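Local structure of colicin-B (Escherichia coli, 1RH1) at residues A[20-25]-A[295-300]; A[50-55]-A[80-85]; A[394-399]-A[430-435]; A[156-161]-A[269-274]. The protein kills Escherichia coli and close relatives by forming channels that depolarise the cytoplasmic membrane and dissipate cellular energy. One frame throughout, in Å; residues are numbered along the deposited sequence.

Contact 1: A[20-25]-A[295-300]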
loop_
_atom_site.group_PDB
_atom_site.type_symbol
_atom_site.label_atom_id
_atom_site.label_comp_id
_atom_site.label_asym_id
_atom_site.label_seq_id
_atom_site.Cartn_x
_atom_site.Cartn_y
_atom_site.Cartn_z
ATOM N N VAL A 20 -2.710 5.399 5.409
ATOM C CA VAL A 20 -2.107 6.722 5.572
ATOM C C VAL A 20 -2.677 7.365 6.833
ATOM O O VAL A 20 -3.787 7.022 7.231
ATOM C CB VAL A 20 -2.390 7.644 4.328
ATOM C CG1 VAL A 20 -2.215 6.840 3.038
ATOM C CG2 VAL A 20 -3.811 8.176 4.311
ATOM N N VAL A 21 -1.977 8.280 7.513
ATOM C CA VAL A 21 -2.529 8.882 8.720
ATOM C C VAL A 21 -3.475 10.049 8.504
ATOM O O VAL A 21 -3.301 10.933 7.664
ATOM C CB VAL A 21 -1.352 9.287 9.615
ATOM C CG1 VAL A 21 -1.650 10.382 10.624
ATOM C CG2 VAL A 21 -1.058 8.065 10.466
ATOM N N TRP A 22 -4.561 9.998 9.257
ATOM C CA TRP A 22 -5.450 11.133 9.300
ATOM C C TRP A 22 -5.074 11.724 10.648
ATOM O O TRP A 22 -5.222 11.048 11.675
ATOM C CB TRP A 22 -6.910 10.703 9.282
ATOM C CG TRP A 22 -7.837 11.891 9.421
ATOM C CD1 TRP A 22 -7.955 12.825 8.432
ATOM C CD2 TRP A 22 -8.623 12.164 10.501
ATOM N NE1 TRP A 22 -8.816 13.707 8.867
ATOM C CE2 TRP A 22 -9.240 13.351 10.094
ATOM C CE3 TRP A 22 -8.914 11.605 11.746
ATOM C CZ2 TRP A 22 -10.157 13.991 10.924
ATOM C CZ3 TRP A 22 -9.831 12.247 12.576
ATOM C CH2 TRP A 22 -10.443 13.428 12.164
ATOM N N PRO A 23 -4.515 12.951 10.685
ATOM C CA PRO A 23 -4.137 13.645 11.910
ATOM C C PRO A 23 -5.463 13.990 12.536
ATOM O O PRO A 23 -6.256 14.711 11.928
ATOM C CB PRO A 23 -3.367 14.827 11.438
ATOM C CG PRO A 23 -2.988 14.493 10.011
ATOM C CD PRO A 23 -4.231 13.794 9.529
ATOM N N SER A 24 -5.727 13.429 13.710
ATOM C CA SER A 24 -7.027 13.578 14.337
ATOM C C SER A 24 -7.475 15.009 14.570
ATOM O O SER A 24 -6.663 15.936 14.625
ATOM C CB SER A 24 -7.024 12.825 15.656
ATOM O OG SER A 24 -8.313 12.863 16.241
ATOM N N THR A 25 -8.801 15.158 14.673
ATOM C CA THR A 25 -9.475 16.433 14.891
ATOM C C THR A 25 -8.908 17.215 16.088
ATOM O O THR A 25 -8.752 18.436 15.998
ATOM C CB THR A 25 -11.008 16.094 15.021
ATOM O OG1 THR A 25 -11.668 17.342 14.853
ATOM C CG2 THR A 25 -11.445 15.408 16.330
ATOM N N SER A 295 -16.916 13.950 8.129
ATOM C CA SER A 295 -16.751 14.512 6.791
ATOM C C SER A 295 -15.283 14.779 6.445
ATOM O O SER A 295 -14.846 14.519 5.319
ATOM C CB SER A 295 -17.504 15.809 6.696
ATOM O OG SER A 295 -18.848 15.602 7.093
ATOM N N GLN A 296 -14.503 15.293 7.413
ATOM C CA GLN A 296 -13.077 15.533 7.238
ATOM C C GLN A 296 -12.345 14.268 6.859
ATOM O O GLN A 296 -11.536 14.267 5.926
ATOM C CB GLN A 296 -12.375 16.000 8.493
ATOM C CG GLN A 296 -12.298 17.466 8.851
ATOM C CD GLN A 296 -11.122 17.676 9.802
ATOM O OE1 GLN A 296 -11.279 17.981 10.987
ATOM N NE2 GLN A 296 -9.899 17.488 9.291
ATOM N N ARG A 297 -12.662 13.215 7.644
ATOM C CA ARG A 297 -12.058 11.903 7.477
ATOM C C ARG A 297 -12.598 11.185 6.258
ATOM O O ARG A 297 -11.850 10.430 5.639
ATOM C CB ARG A 297 -12.293 11.003 8.697
ATOM C CG ARG A 297 -11.469 9.719 8.597
ATOM C CD ARG A 297 -11.516 8.915 9.871
ATOM N NE ARG A 297 -10.674 7.729 9.790
ATOM C CZ ARG A 297 -10.618 6.849 10.793
ATOM N NH1 ARG A 297 -11.322 6.995 11.921
ATOM N NH2 ARG A 297 -9.821 5.803 10.664
ATOM N N GLN A 298 -13.860 11.410 5.877
ATOM C CA GLN A 298 -14.368 10.758 4.693
ATOM C C GLN A 298 -13.735 11.286 3.420
ATOM O O GLN A 298 -13.591 10.514 2.478
ATOM C CB GLN A 298 -15.862 10.915 4.579
ATOM C CG GLN A 298 -16.414 9.895 3.601
ATOM C CD GLN A 298 -15.970 8.467 3.902
ATOM O OE1 GLN A 298 -16.546 7.754 4.730
ATOM N NE2 GLN A 298 -14.911 8.040 3.219
ATOM N N GLU A 299 -13.317 12.563 3.363
ATOM C CA GLU A 299 -12.642 13.059 2.175
ATOM C C GLU A 299 -11.197 12.626 2.196
ATOM O O GLU A 299 -10.631 12.338 1.144
ATOM C CB GLU A 299 -12.722 14.582 2.087
ATOM C CG GLU A 299 -14.175 15.096 2.017
ATOM C CD GLU A 299 -15.194 14.307 1.154
ATOM O OE1 GLU A 299 -14.925 14.030 -0.033
ATOM O OE2 GLU A 299 -16.268 13.974 1.689
ATOM N N ALA A 300 -10.622 12.515 3.403
ATOM C CA ALA A 300 -9.269 12.005 3.576
ATOM C C ALA A 300 -9.190 10.567 3.055
ATOM O O ALA A 300 -8.205 10.158 2.430
ATOM C CB ALA A 300 -8.905 12.030 5.052
#

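Contact 2: A[50-55]-A[80-85]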
loop_
_atom_site.group_PDB
_atom_site.type_symbol
_atom_site.label_atom_id
_atom_site.label_comp_id
_atom_site.label_asym_id
_atom_site.label_seq_id
_atom_site.Cartn_x
_atom_site.Cartn_y
_atom_site.Cartn_z
ATOM N N GLY A 50 -11.775 12.670 47.554
ATOM C CA GLY A 50 -13.112 12.083 47.612
ATOM C C GLY A 50 -13.130 10.771 48.368
ATOM O O GLY A 50 -12.114 10.319 48.907
ATOM N N ASP A 51 -14.313 10.162 48.378
ATOM C CA ASP A 51 -14.492 8.867 49.005
ATOM C C ASP A 51 -14.022 7.743 48.078
ATOM O O ASP A 51 -14.795 7.053 47.409
ATOM C CB ASP A 51 -15.957 8.745 49.356
ATOM C CG ASP A 51 -16.330 7.499 50.137
ATOM O OD1 ASP A 51 -15.735 7.217 51.183
ATOM O OD2 ASP A 51 -17.242 6.810 49.687
ATOM N N TYR A 52 -12.694 7.600 48.015
ATOM C CA TYR A 52 -11.968 6.621 47.213
ATOM C C TYR A 52 -10.801 5.981 47.962
ATOM O O TYR A 52 -10.401 6.414 49.051
ATOM C CB TYR A 52 -11.420 7.284 45.969
ATOM C CG TYR A 52 -12.523 7.932 45.161
ATOM C CD1 TYR A 52 -12.714 9.306 45.257
ATOM C CD2 TYR A 52 -13.370 7.149 44.368
ATOM C CE1 TYR A 52 -13.763 9.901 44.560
ATOM C CE2 TYR A 52 -14.419 7.747 43.674
ATOM C CZ TYR A 52 -14.610 9.121 43.780
ATOM O OH TYR A 52 -15.670 9.717 43.139
ATOM N N SER A 53 -10.202 4.942 47.374
ATOM C CA SER A 53 -9.104 4.259 48.035
ATOM C C SER A 53 -7.727 4.911 47.832
ATOM O O SER A 53 -7.376 5.329 46.719
ATOM C CB SER A 53 -9.088 2.819 47.553
ATOM O OG SER A 53 -8.315 2.033 48.447
ATOM N N PRO A 54 -6.933 5.000 48.924
ATOM C CA PRO A 54 -5.648 5.685 49.019
ATOM C C PRO A 54 -4.512 5.088 48.252
ATOM O O PRO A 54 -3.437 5.683 48.228
ATOM C CB PRO A 54 -5.332 5.722 50.467
ATOM C CG PRO A 54 -5.926 4.411 50.902
ATOM C CD PRO A 54 -7.276 4.474 50.238
ATOM N N GLN A 55 -4.778 3.895 47.685
ATOM C CA GLN A 55 -3.879 3.137 46.833
ATOM C C GLN A 55 -3.270 3.951 45.733
ATOM O O GLN A 55 -2.163 3.677 45.298
ATOM C CB GLN A 55 -4.607 2.006 46.207
ATOM C CG GLN A 55 -4.885 1.019 47.308
ATOM C CD GLN A 55 -5.612 -0.259 46.917
ATOM O OE1 GLN A 55 -6.116 -0.989 47.785
ATOM N NE2 GLN A 55 -5.688 -0.568 45.622
ATOM N N GLU A 80 -15.244 14.849 41.256
ATOM C CA GLU A 80 -16.070 14.187 42.235
ATOM C C GLU A 80 -15.093 13.739 43.369
ATOM O O GLU A 80 -15.498 13.209 44.395
ATOM C CB GLU A 80 -16.867 13.092 41.360
ATOM C CG GLU A 80 -18.225 13.483 40.557
ATOM C CD GLU A 80 -18.431 13.707 39.001
ATOM O OE1 GLU A 80 -17.763 14.455 38.340
ATOM O OE2 GLU A 80 -19.349 13.209 38.375
ATOM N N GLY A 81 -13.778 14.023 43.327
ATOM C CA GLY A 81 -12.825 13.694 44.389
ATOM C C GLY A 81 -11.712 12.658 44.110
ATOM O O GLY A 81 -10.694 12.614 44.804
ATOM N N ASP A 82 -11.834 11.791 43.096
ATOM C CA ASP A 82 -10.940 10.671 42.823
ATOM C C ASP A 82 -9.522 11.014 42.453
ATOM O O ASP A 82 -9.145 12.188 42.419
ATOM C CB ASP A 82 -11.629 9.857 41.729
ATOM C CG ASP A 82 -11.125 8.460 41.363
ATOM O OD1 ASP A 82 -11.017 8.214 40.161
ATOM O OD2 ASP A 82 -10.866 7.629 42.243
ATOM N N TRP A 83 -8.752 9.943 42.224
ATOM C CA TRP A 83 -7.382 10.035 41.764
ATOM C C TRP A 83 -7.363 10.213 40.271
ATOM O O TRP A 83 -8.326 9.910 39.566
ATOM C CB TRP A 83 -6.587 8.787 42.056
ATOM C CG TRP A 83 -6.343 8.514 43.523
ATOM C CD1 TRP A 83 -7.164 7.682 44.227
ATOM C CD2 TRP A 83 -5.343 9.035 44.271
ATOM N NE1 TRP A 83 -6.689 7.668 45.440
ATOM C CE2 TRP A 83 -5.617 8.462 45.506
ATOM C CE3 TRP A 83 -4.272 9.890 44.118
ATOM C CZ2 TRP A 83 -4.827 8.734 46.614
ATOM C CZ3 TRP A 83 -3.470 10.173 45.227
ATOM C CH2 TRP A 83 -3.743 9.600 46.467
ATOM N N SER A 84 -6.202 10.658 39.805
ATOM C CA SER A 84 -5.981 10.898 38.391
ATOM C C SER A 84 -6.075 9.661 37.511
ATOM O O SER A 84 -5.629 8.590 37.914
ATOM C CB SER A 84 -4.606 11.497 38.151
ATOM O OG SER A 84 -4.431 12.811 38.658
ATOM N N GLY A 85 -6.713 9.796 36.339
ATOM C CA GLY A 85 -6.714 8.757 35.323
ATOM C C GLY A 85 -7.939 7.887 35.050
ATOM O O GLY A 85 -9.136 8.186 35.152
HETATM O O HOH W 1 -10.607 4.713 43.972
#

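Contact 3: A[394-399]-A[430-435]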
loop_
_atom_site.group_PDB
_atom_site.type_symbol
_atom_site.label_atom_id
_atom_site.label_comp_id
_atom_site.label_asym_id
_atom_site.label_seq_id
_atom_site.Cartn_x
_atom_site.Cartn_y
_atom_site.Cartn_z
ATOM N N ASN A 394 9.136 1.761 -48.273
ATOM C CA ASN A 394 7.852 1.215 -48.689
ATOM C C ASN A 394 7.166 0.279 -47.692
ATOM O O ASN A 394 5.938 0.165 -47.649
ATOM C CB ASN A 394 8.042 0.492 -49.986
ATOM C CG ASN A 394 8.190 1.401 -51.192
ATOM O OD1 ASN A 394 8.948 1.093 -52.109
ATOM N ND2 ASN A 394 7.479 2.525 -51.258
ATOM N N ALA A 395 7.966 -0.393 -46.862
ATOM C CA ALA A 395 7.454 -1.224 -45.789
ATOM C C ALA A 395 6.864 -0.365 -44.684
ATOM O O ALA A 395 5.850 -0.730 -44.088
ATOM C CB ALA A 395 8.567 -2.060 -45.207
ATOM N N TRP A 396 7.475 0.782 -44.390
ATOM C CA TRP A 396 6.865 1.686 -43.447
ATOM C C TRP A 396 5.616 2.354 -44.021
ATOM O O TRP A 396 4.632 2.506 -43.309
ATOM C CB TRP A 396 7.908 2.686 -43.046
ATOM C CG TRP A 396 8.785 2.184 -41.910
ATOM C CD1 TRP A 396 10.120 1.965 -42.082
ATOM C CD2 TRP A 396 8.358 1.935 -40.634
ATOM N NE1 TRP A 396 10.553 1.583 -40.915
ATOM C CE2 TRP A 396 9.545 1.554 -40.032
ATOM C CE3 TRP A 396 7.171 1.971 -39.897
ATOM C CZ2 TRP A 396 9.560 1.209 -38.685
ATOM C CZ3 TRP A 396 7.186 1.624 -38.547
ATOM C CH2 TRP A 396 8.380 1.248 -37.940
ATOM N N LYS A 397 5.554 2.704 -45.314
ATOM C CA LYS A 397 4.385 3.303 -45.949
ATOM C C LYS A 397 3.141 2.454 -45.869
ATOM O O LYS A 397 2.037 2.957 -45.966
ATOM C CB LYS A 397 4.626 3.549 -47.399
ATOM C CG LYS A 397 5.719 4.535 -47.648
ATOM C CD LYS A 397 5.664 4.802 -49.125
ATOM C CE LYS A 397 5.989 6.258 -49.374
ATOM N NZ LYS A 397 4.946 7.100 -48.824
ATOM N N ALA A 398 3.299 1.142 -45.721
ATOM C CA ALA A 398 2.178 0.231 -45.618
ATOM C C ALA A 398 1.863 -0.181 -44.185
ATOM O O ALA A 398 0.826 -0.794 -43.900
ATOM C CB ALA A 398 2.483 -0.986 -46.434
ATOM N N PHE A 399 2.740 0.178 -43.240
ATOM C CA PHE A 399 2.512 -0.066 -41.830
ATOM C C PHE A 399 1.171 0.507 -41.398
ATOM O O PHE A 399 0.755 1.568 -41.837
ATOM C CB PHE A 399 3.671 0.567 -41.084
ATOM C CG PHE A 399 3.614 0.500 -39.575
ATOM C CD1 PHE A 399 4.092 -0.626 -38.922
ATOM C CD2 PHE A 399 3.095 1.571 -38.853
ATOM C CE1 PHE A 399 4.052 -0.682 -37.540
ATOM C CE2 PHE A 399 3.056 1.515 -37.466
ATOM C CZ PHE A 399 3.536 0.387 -36.811
ATOM N N LYS A 430 8.576 9.463 -39.594
ATOM C CA LYS A 430 9.889 9.866 -39.158
ATOM C C LYS A 430 10.926 8.749 -39.245
ATOM O O LYS A 430 12.124 9.025 -39.212
ATOM C CB LYS A 430 9.754 10.418 -37.744
ATOM C CG LYS A 430 9.045 11.753 -37.882
ATOM C CD LYS A 430 8.585 12.388 -36.598
ATOM C CE LYS A 430 7.949 13.706 -37.012
ATOM N NZ LYS A 430 7.696 14.540 -35.851
ATOM N N SER A 431 10.548 7.472 -39.340
ATOM C CA SER A 431 11.534 6.447 -39.625
ATOM C C SER A 431 11.769 6.506 -41.122
ATOM O O SER A 431 12.896 6.317 -41.567
ATOM C CB SER A 431 11.029 5.063 -39.249
ATOM O OG SER A 431 10.983 4.868 -37.839
ATOM N N ILE A 432 10.738 6.834 -41.919
ATOM C CA ILE A 432 10.857 6.940 -43.365
ATOM C C ILE A 432 11.884 7.991 -43.678
ATOM O O ILE A 432 12.848 7.665 -44.361
ATOM C CB ILE A 432 9.516 7.290 -43.983
ATOM C CG1 ILE A 432 8.574 6.115 -43.859
ATOM C CG2 ILE A 432 9.704 7.599 -45.444
ATOM C CD1 ILE A 432 7.131 6.292 -44.362
ATOM N N GLU A 433 11.726 9.211 -43.160
ATOM C CA GLU A 433 12.800 10.212 -43.217
ATOM C C GLU A 433 13.906 9.651 -42.341
ATOM O O GLU A 433 13.616 9.029 -41.318
ATOM C CB GLU A 433 12.271 11.488 -42.659
ATOM C CG GLU A 433 13.224 12.644 -42.493
ATOM C CD GLU A 433 12.523 13.922 -42.014
ATOM O OE1 GLU A 433 11.474 13.859 -41.339
ATOM O OE2 GLU A 433 13.046 14.997 -42.339
ATOM N N GLY A 434 15.174 9.790 -42.652
ATOM C CA GLY A 434 16.116 9.057 -41.831
ATOM C C GLY A 434 16.524 7.913 -42.716
ATOM O O GLY A 434 17.718 7.792 -42.983
ATOM N N TYR A 435 15.604 7.051 -43.199
ATOM C CA TYR A 435 16.024 6.072 -44.191
ATOM C C TYR A 435 16.160 6.875 -45.470
ATOM O O TYR A 435 17.159 6.734 -46.156
ATOM C CB TYR A 435 15.001 4.917 -44.370
ATOM C CG TYR A 435 15.013 3.884 -43.233
ATOM C CD1 TYR A 435 16.169 3.163 -42.894
ATOM C CD2 TYR A 435 13.857 3.677 -42.493
ATOM C CE1 TYR A 435 16.170 2.256 -41.826
ATOM C CE2 TYR A 435 13.844 2.780 -41.430
ATOM C CZ TYR A 435 14.999 2.071 -41.096
ATOM O OH TYR A 435 14.948 1.189 -40.023
#

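Contact 4: A[156-161]-A[269-274]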
loop_
_atom_site.group_PDB
_atom_site.type_symbol
_atom_site.label_atom_id
_atom_site.label_comp_id
_atom_site.label_asym_id
_atom_site.label_seq_id
_atom_site.Cartn_x
_atom_site.Cartn_y
_atom_site.Cartn_z
ATOM N N SER A 156 4.171 -17.382 25.194
ATOM C CA SER A 156 5.529 -17.827 25.508
ATOM C C SER A 156 6.545 -17.499 24.421
ATOM O O SER A 156 7.745 -17.560 24.690
ATOM C CB SER A 156 5.536 -19.337 25.725
ATOM O OG SER A 156 4.387 -19.767 26.463
ATOM N N GLN A 157 6.095 -17.173 23.198
ATOM C CA GLN A 157 6.950 -16.770 22.097
ATOM C C GLN A 157 6.755 -15.344 21.600
ATOM O O GLN A 157 7.326 -14.940 20.577
ATOM C CB GLN A 157 6.739 -17.712 20.971
ATOM C CG GLN A 157 7.544 -18.975 21.157
ATOM C CD GLN A 157 7.095 -20.037 20.172
ATOM O OE1 GLN A 157 7.080 -19.853 18.947
ATOM N NE2 GLN A 157 6.685 -21.170 20.747
ATOM N N LEU A 158 5.944 -14.556 22.325
ATOM C CA LEU A 158 5.790 -13.128 22.055
ATOM C C LEU A 158 7.127 -12.403 22.054
ATOM O O LEU A 158 8.017 -12.799 22.809
ATOM C CB LEU A 158 4.945 -12.458 23.105
ATOM C CG LEU A 158 3.489 -12.762 23.087
ATOM C CD1 LEU A 158 2.880 -12.101 24.295
ATOM C CD2 LEU A 158 2.872 -12.305 21.773
ATOM N N PRO A 159 7.358 -11.346 21.279
ATOM C CA PRO A 159 8.568 -10.544 21.381
ATOM C C PRO A 159 8.688 -9.797 22.722
ATOM O O PRO A 159 7.753 -9.709 23.523
ATOM C CB PRO A 159 8.475 -9.615 20.209
ATOM C CG PRO A 159 7.292 -10.060 19.388
ATOM C CD PRO A 159 6.390 -10.706 20.408
ATOM N N ALA A 160 9.883 -9.265 22.992
ATOM C CA ALA A 160 10.114 -8.374 24.130
ATOM C C ALA A 160 9.395 -7.074 23.838
ATOM O O ALA A 160 9.456 -6.622 22.688
ATOM C CB ALA A 160 11.584 -8.007 24.307
ATOM N N ALA A 161 8.765 -6.450 24.852
ATOM C CA ALA A 161 8.025 -5.213 24.620
ATOM C C ALA A 161 8.777 -4.168 23.818
ATOM O O ALA A 161 10.001 -4.122 23.775
ATOM C CB ALA A 161 7.626 -4.584 25.919
ATOM N N ILE A 269 -0.689 -5.268 22.214
ATOM C CA ILE A 269 -0.832 -6.494 22.964
ATOM C C ILE A 269 -0.085 -6.222 24.240
ATOM O O ILE A 269 1.127 -6.014 24.286
ATOM C CB ILE A 269 -0.240 -7.681 22.175
ATOM C CG1 ILE A 269 -1.237 -8.103 21.114
ATOM C CG2 ILE A 269 0.030 -8.865 23.079
ATOM C CD1 ILE A 269 -0.744 -9.272 20.270
ATOM N N VAL A 270 -0.900 -6.148 25.284
ATOM C CA VAL A 270 -0.405 -5.882 26.619
ATOM C C VAL A 270 0.050 -7.212 27.172
ATOM O O VAL A 270 -0.727 -8.161 27.279
ATOM C CB VAL A 270 -1.519 -5.303 27.494
ATOM C CG1 VAL A 270 -0.940 -5.067 28.863
ATOM C CG2 VAL A 270 -2.035 -3.985 26.960
ATOM N N ARG A 271 1.341 -7.221 27.497
ATOM C CA ARG A 271 2.045 -8.359 28.092
ATOM C C ARG A 271 2.244 -8.158 29.606
ATOM O O ARG A 271 2.892 -7.201 30.036
ATOM C CB ARG A 271 3.359 -8.466 27.339
ATOM C CG ARG A 271 4.366 -9.467 27.847
ATOM C CD ARG A 271 5.620 -9.366 27.019
ATOM N NE ARG A 271 6.081 -10.716 26.815
ATOM C CZ ARG A 271 7.335 -11.004 26.479
ATOM N NH1 ARG A 271 8.246 -10.036 26.313
ATOM N NH2 ARG A 271 7.674 -12.291 26.301
ATOM N N PHE A 272 1.722 -9.025 30.470
ATOM C CA PHE A 272 1.837 -8.821 31.905
ATOM C C PHE A 272 3.172 -9.257 32.528
ATOM O O PHE A 272 3.995 -9.831 31.813
ATOM C CB PHE A 272 0.648 -9.530 32.522
ATOM C CG PHE A 272 -0.619 -8.753 32.218
ATOM C CD1 PHE A 272 -1.035 -7.743 33.083
ATOM C CD2 PHE A 272 -1.364 -9.033 31.067
ATOM C CE1 PHE A 272 -2.189 -7.018 32.793
ATOM C CE2 PHE A 272 -2.520 -8.303 30.785
ATOM C CZ PHE A 272 -2.935 -7.295 31.646
ATOM N N PRO A 273 3.522 -8.979 33.801
ATOM C CA PRO A 273 4.855 -9.200 34.331
ATOM C C PRO A 273 5.291 -10.631 34.549
ATOM O O PRO A 273 4.502 -11.576 34.604
ATOM C CB PRO A 273 4.883 -8.394 35.616
ATOM C CG PRO A 273 3.947 -7.269 35.355
ATOM C CD PRO A 273 2.832 -8.042 34.690
ATOM N N GLU A 274 6.626 -10.636 34.702
ATOM C CA GLU A 274 7.514 -11.744 35.065
ATOM C C GLU A 274 6.875 -13.053 35.480
ATOM O O GLU A 274 7.049 -14.030 34.762
ATOM C CB GLU A 274 8.503 -11.344 36.232
ATOM C CG GLU A 274 7.965 -10.926 37.630
ATOM C CD GLU A 274 8.900 -11.196 38.819
ATOM O OE1 GLU A 274 9.743 -10.339 39.111
ATOM O OE2 GLU A 274 8.778 -12.250 39.466
#

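Contact 1: A[20-25]-A[295-300]
With chi1 at 176°, Trp-22 puts CG on the far side of its CA-CB bond from the backbone N, and that turns the indole, part of the TonB box, toward Gln-296, Arg-297 and Ala-300 of helix 291-340. Residues 20-22 of the box form a short strand, paired in parallel with strand 260-262, and the helix passes it nearly antiparallel. Arg-297 covers one face of the indole. Its CA lies 4.2 Å from the centroid of the five-membered ring of Trp-22, a CH-pi contact, and its CB stands 4.1 Å from Trp-22 CE2. The extended arginine chain then runs on past the six-membered ring, its guanidinium plane parallel to the indole plane within 1°. That charged end is claimed elsewhere: NH1 forms a salt bridge with Asp-173, and NH2 bonds to the carbonyl O of Thr-260, in the strand that also pairs with the box. The Gln-296 side chain crosses that of Trp-22 at about a right angle, with NE2 3.9 Å from Trp-22 CZ2. The helix thus helps to bury the one aromatic residue of a motif that such colicins use to engage TonB. At the pyrrole end, Ala-300 CB rests 3.6 Å from Trp-22 CD1.

Contact 2: A[50-55]-A[80-85]
Two irregular loops of the N-terminal part, one leading to strand 62-64 and the other to strand 87-90, are fastened together where Gly-50 meets Gly-81, Tyr-52 meets Asp-82 and Ser-53 meets Trp-83. The backbones come closest at the two glycines, Gly-50 CA and Gly-81 CA lying 3.6 Å apart, an approach made possible by the lack of a side chain on either. Gly-50 N gives a nearly straight hydrogen bond of 3.0 Å to Gly-81 O, though it reaches that oxygen from above the carbonyl plane. Next along, the phenol ring of Tyr-52 lies against Asp-82, whose CB sits over the ring centre, 3.6 Å from the centroid, in a CH-pi contact. With CG of Asp-82 anti to the backbone N (chi1 -168°), OD2 is laid over the same face, 3.3 Å from Tyr-52 CD2, while OD1 accepts the backbone N-H of Leu-59. The phenol OH is hydrogen-bonded to Glu-77. At the far end Trp-83 NE1 donates to Ser-53 O at 2.8 Å, in a bond bent to 140° at the hydrogen, with the oxygen 24° out of the indole plane. A water may bridge Ser-53 N and Asp-82 OD2, with weak contacts at both ends. Chemically, then, one N-H to carbonyl bond holds each end of a ring-face contact, neither lying in its carbonyl plane, and Leu-59 probably helps to keep Asp-82 over the phenol.

Contact 3: A[394-399]-A[430-435]
Trp-396 carries most of this contact, meeting Ser-431, Ile-432 and Tyr-435 where helices 386-398 and 420-435 run side by side, their local axes 9.5 Å apart and nearly antiparallel (169°). The aliphatic share belongs to Ile-432. Its CG1 lies 3.6 Å from Trp-396 CB, and the straight second torsion, chi2 177°, carries CD1 on between the helices to within 4.0 Å of Lys-397 CG, two side chains that cross at about a right angle. Contacts with the indole itself are of two kinds. Over one face comes Ser-431, whose CB makes a CH-pi contact 4.0 Å from the centroid of the five-membered ring of Trp-396. The hydroxyl of the same serine is turned back on its own helix, hydrogen-bonded to the carbonyl O of Ile-427. Tyr-435, in contrast, meets the indole rim to rim: CE2 is 3.5 Å from Trp-396 NE1, the ring planes lie 26° apart, and neither ring sits over the other. Polar bonds tie the pair together from just outside, since Arg-428 NH1 donates to the carbonyl oxygens of both Trp-396 and Phe-399. Beyond them lies the hydrophobic hairpin, helices 457-472 and 479-495, predicted to span the membrane: Phe-475 packs edge-to-face with Trp-396, and Phe-484, Val-485 and Val-488 touch Tyr-435. Antiparallel outer helices wrapping such a hairpin are characteristic of the soluble helical bundle of pore-forming colicin domains.

Contact 4: A[156-161]-A[269-274]
The guanidinium of Arg-271 presents a flat face to the loop at Leu-158 and Pro-159, with Pro-159 O and Leu-158 CB both over it. Arg-271 sits at the end of strand 266-271, next to strand 189-201 in the large mixed sheet of the N-terminal part, and the loop leads into strand 163-167. Arg-271 CG stands anti to the backbone N (chi1 173°), which sends the side chain from the strand toward the loop; a bend at chi3, -140°, then lays the guanidinium face against Pro-159 O. NH1 comes to 2.9 Å from Pro-159 O, but the angle is too poor for a hydrogen bond because the oxygen lies above the plane of the N-H groups. NH1 also lies 3.3 Å from Ala-160 CA, and NH2 is 3.5 Å from Leu-158 O. Two residues back on the strand, Ile-269 also points to the loop, where its CG2 meets Leu-158 CD1 loosely at 4.5 Å; Val-165 and Pro-280 touch both side chains. The chemistry is therefore mixed: apolar packing at the base, and above it a cation drawn to carbonyl oxygens, probably by electrostatic attraction rather than by directed bonding.

Contacts 1, 2 and 4 all belong to the N-terminal part, their centres 30 to 36 Å apart, and none touches another; contacts 2 and 4 come nearest, with about 15 Å between their closest atoms. Contact 1 joins the TonB box region, near the N terminus, to helix 291-340, and the whole of contacts 2 and 4 falls in the sequence between its two segments. That long helix then leads away toward the helical channel-forming part, where contact 3 lies about 55 Å from contact 1 and 90 Å from contact 2, centre to centre. The TonB box at contact 1 and the packing against the predicted membrane hairpin at contact 3 are thus well separated.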